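Glycoside hydrolase family protein (Novosphingobium sp. PP1Y, PDB 6Q2F) probably hydrolyses terminal alpha-L-rhamnose residues from glycosides and binds a sodium ion. Local coordinates at residues Gln521-Tyr526 / Ala558-Ser563. Numbering follows the deposited sequence.
Sequences QRLRGY and ADLLAS
The guanidinium of R524 turns its edge to D559, whose OD2 lies almost in the guanidinium plane, while L523 CB sits over one face, 3.6 Å above it and displaced from the centre of the group. The R522 guanidinium has L523 CG over one face and a water in plane at its edge; that water accepts from R522 NH2 and donates to S563 OG, while Q519 also holds NH2. R524 NH1 and NH2 both reach D559 OD2, at 2.8 and 2.9 Å, in a salt bridge with the two planes 50° apart; NH2 comes nearly along the C-O bond, NH1 from the anti side, tilted out of the carboxylate plane. Bends at chi2 (-83°) and chi3 (78°) turn the end of R524 toward D559, and NH1 also bonds T556. With R524 cut back to alanine, the D559 carboxylate is likely to lose its cationic mate and L523 CB the flat group beside it. Between the arginines, L523 CD1 packs on D559 CB (3.7 Å) and L560 CD2 (4.0 Å). The contact ties the last turn of helix 516-524 to the middle of helix 543-575, both within the connection between neighbouring parallel strands 497-502 and 579-582 of an eight-stranded (beta/alpha) barrel.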
ATOM      1  N   GLN A 521       5.177 -12.625  26.771  1.00 29.12           N
ATOM      2  CA  GLN A 521       4.445 -13.431  27.738  1.00 31.12           C
ATOM      3  C   GLN A 521       2.958 -13.107  27.711  1.00 32.09           C
ATOM      4  O   GLN A 521       2.113 -14.011  27.717  1.00 32.49           O
ATOM      5  CB  GLN A 521       5.016 -13.205  29.138  1.00 26.90           C
ATOM      6  CG  GLN A 521       4.197 -13.860  30.220  1.00 33.15           C
ATOM      7  CD  GLN A 521       4.505 -15.326  30.327  1.00 39.52           C
ATOM      8  OE1 GLN A 521       5.663 -15.715  30.449  1.00 41.56           O
ATOM      9  NE2 GLN A 521       3.476 -16.152  30.267  1.00 38.17           N
ATOM     10  N   ARG A 522       2.612 -11.822  27.678  1.00 29.33           N
ATOM     11  CA  ARG A 522       1.202 -11.461  27.745  1.00 27.67           C
ATOM     12  C   ARG A 522       0.471 -11.861  26.465  1.00 32.61           C
ATOM     13  O   ARG A 522      -0.689 -12.284  26.514  1.00 31.89           O
ATOM     14  CB  ARG A 522       1.050  -9.962  28.006  1.00 29.31           C
ATOM     15  CG  ARG A 522      -0.342  -9.381  27.612  1.00 29.53           C
ATOM     16  CD  ARG A 522      -0.390  -7.857  27.772  1.00 34.89           C
ATOM     17  NE  ARG A 522       0.301  -7.147  26.684  1.00 37.60           N
ATOM     18  CZ  ARG A 522      -0.256  -6.827  25.516  1.00 40.03           C
ATOM     19  NH1 ARG A 522      -1.517  -7.170  25.258  1.00 33.04           N
ATOM     20  NH2 ARG A 522       0.455  -6.187  24.591  1.00 34.00           N
ATOM     21  N   LEU A 523       1.137 -11.750  25.308  1.00 35.22           N
ATOM     22  CA  LEU A 523       0.451 -11.992  24.041  1.00 32.63           C
ATOM     23  C   LEU A 523       0.519 -13.442  23.593  1.00 29.20           C
ATOM     24  O   LEU A 523      -0.410 -13.906  22.929  1.00 34.03           O
ATOM     25  CB  LEU A 523       1.025 -11.091  22.932  1.00 27.18           C
ATOM     26  CG  LEU A 523       0.718  -9.590  22.988  1.00 29.09           C
ATOM     27  CD1 LEU A 523       1.720  -8.752  22.167  1.00 23.40           C
ATOM     28  CD2 LEU A 523      -0.696  -9.332  22.471  1.00 29.25           C
ATOM     29  N   ARG A 524       1.607 -14.154  23.888  1.00 30.19           N
ATOM     30  CA  ARG A 524       1.755 -15.533  23.434  1.00 26.21           C
ATOM     31  C   ARG A 524       1.500 -16.555  24.533  1.00 27.30           C
ATOM     32  O   ARG A 524       1.356 -17.746  24.230  1.00 28.90           O
ATOM     33  CB  ARG A 524       3.160 -15.762  22.861  1.00 25.74           C
ATOM     34  CG  ARG A 524       3.619 -14.684  21.846  1.00 25.16           C
ATOM     35  CD  ARG A 524       3.085 -14.975  20.458  1.00 24.39           C
ATOM     36  NE  ARG A 524       1.678 -14.614  20.290  1.00 26.48           N
ATOM     37  CZ  ARG A 524       1.269 -13.406  19.903  1.00 32.72           C
ATOM     38  NH1 ARG A 524       2.171 -12.451  19.674  1.00 21.06           N
ATOM     39  NH2 ARG A 524      -0.032 -13.147  19.746  1.00 26.34           N
ATOM     40  N   GLY A 525       1.490 -16.139  25.795  1.00 28.34           N
ATOM     41  CA  GLY A 525       1.165 -17.037  26.884  1.00 29.63           C
ATOM     42  C   GLY A 525       2.295 -17.881  27.429  1.00 34.89           C
ATOM     43  O   GLY A 525       2.020 -18.794  28.210  1.00 41.18           O
ATOM     44  N   TYR A 526       3.546 -17.645  27.028  1.00 32.45           N
ATOM     45  CA  TYR A 526       4.661 -18.387  27.609  1.00 31.41           C
ATOM     46  C   TYR A 526       5.912 -17.515  27.624  1.00 35.13           C
ATOM     47  O   TYR A 526       5.988 -16.489  26.946  1.00 39.84           O
ATOM     48  CB  TYR A 526       4.943 -19.710  26.864  1.00 26.94           C
ATOM     49  CG  TYR A 526       5.418 -19.600  25.406  1.00 27.16           C
ATOM     50  CD1 TYR A 526       4.516 -19.380  24.371  1.00 29.07           C
ATOM     51  CD2 TYR A 526       6.768 -19.766  25.071  1.00 32.25           C
ATOM     52  CE1 TYR A 526       4.942 -19.296  23.032  1.00 31.47           C
ATOM     53  CE2 TYR A 526       7.207 -19.690  23.730  1.00 31.11           C
ATOM     54  CZ  TYR A 526       6.288 -19.456  22.729  1.00 34.25           C
ATOM     55  OH  TYR A 526       6.723 -19.387  21.412  1.00 34.64           O
ATOM     56  N   ALA A 558       4.676  -7.798  15.350  1.00 23.66           N
ATOM     57  CA  ALA A 558       3.548  -7.330  14.546  1.00 22.88           C
ATOM     58  C   ALA A 558       2.420  -6.832  15.434  1.00 26.25           C
ATOM     59  O   ALA A 558       1.828  -5.788  15.154  1.00 25.94           O
ATOM     60  CB  ALA A 558       3.060  -8.443  13.622  1.00 21.11           C
ATOM     61  N   ASP A 559       2.128  -7.550  16.529  1.00 26.83           N
ATOM     62  CA  ASP A 559       1.091  -7.105  17.460  1.00 24.61           C
ATOM     63  C   ASP A 559       1.428  -5.739  18.043  1.00 24.87           C
ATOM     64  O   ASP A 559       0.556  -4.874  18.192  1.00 27.41           O
ATOM     65  CB  ASP A 559       0.918  -8.121  18.600  1.00 26.25           C
ATOM     66  CG  ASP A 559       0.224  -9.421  18.159  1.00 27.39           C
ATOM     67  OD1 ASP A 559      -0.500  -9.421  17.125  1.00 30.37           O
ATOM     68  OD2 ASP A 559       0.409 -10.438  18.863  1.00 32.40           O
ATOM     69  N   LEU A 560       2.691  -5.539  18.420  1.00 21.62           N
ATOM     70  CA  LEU A 560       3.055  -4.293  19.083  1.00 26.46           C
ATOM     71  C   LEU A 560       3.074  -3.125  18.098  1.00 25.73           C
ATOM     72  O   LEU A 560       2.692  -2.008  18.450  1.00 23.99           O
ATOM     73  CB  LEU A 560       4.397  -4.455  19.804  1.00 23.50           C
ATOM     74  CG  LEU A 560       4.451  -5.494  20.948  1.00 23.87           C
ATOM     75  CD1 LEU A 560       5.863  -5.669  21.480  1.00 25.22           C
ATOM     76  CD2 LEU A 560       3.510  -5.133  22.088  1.00 22.64           C
ATOM     77  N   LEU A 561       3.483  -3.373  16.852  1.00 21.10           N
ATOM     78  CA  LEU A 561       3.388  -2.334  15.824  1.00 21.78           C
ATOM     79  C   LEU A 561       1.970  -1.773  15.768  1.00 24.37           C
ATOM     80  O   LEU A 561       1.759  -0.560  15.862  1.00 28.85           O
ATOM     81  CB  LEU A 561       3.793  -2.904  14.462  1.00 23.71           C
ATOM     82  CG  LEU A 561       3.742  -1.880  13.344  1.00 23.49           C
ATOM     83  CD1 LEU A 561       4.785  -0.774  13.575  1.00 20.71           C
ATOM     84  CD2 LEU A 561       3.996  -2.551  11.974  1.00 19.37           C
ATOM     85  N   ALA A 562       0.978  -2.668  15.687  1.00 21.23           N
ATOM     86  CA  ALA A 562      -0.411  -2.239  15.559  1.00 22.79           C
ATOM     87  C   ALA A 562      -0.898  -1.538  16.816  1.00 24.79           C
ATOM     88  O   ALA A 562      -1.568  -0.504  16.740  1.00 25.37           O
ATOM     89  CB  ALA A 562      -1.299  -3.442  15.236  1.00 19.65           C
ATOM     90  N   SER A 563      -0.589  -2.086  17.986  1.00 23.12           N
ATOM     91  CA  SER A 563      -1.116  -1.467  19.199  1.00 21.27           C
ATOM     92  C   SER A 563      -0.245  -0.322  19.699  1.00 27.74           C
ATOM     93  O   SER A 563      -0.764   0.744  20.043  1.00 29.97           O
ATOM     94  CB  SER A 563      -1.285  -2.515  20.310  1.00 21.33           C
ATOM     95  OG  SER A 563      -0.026  -2.964  20.772  1.00 27.51           O
TER
HETATM   96  O   HOH W   1      -0.307  -5.557  21.594  1.00 33.01           O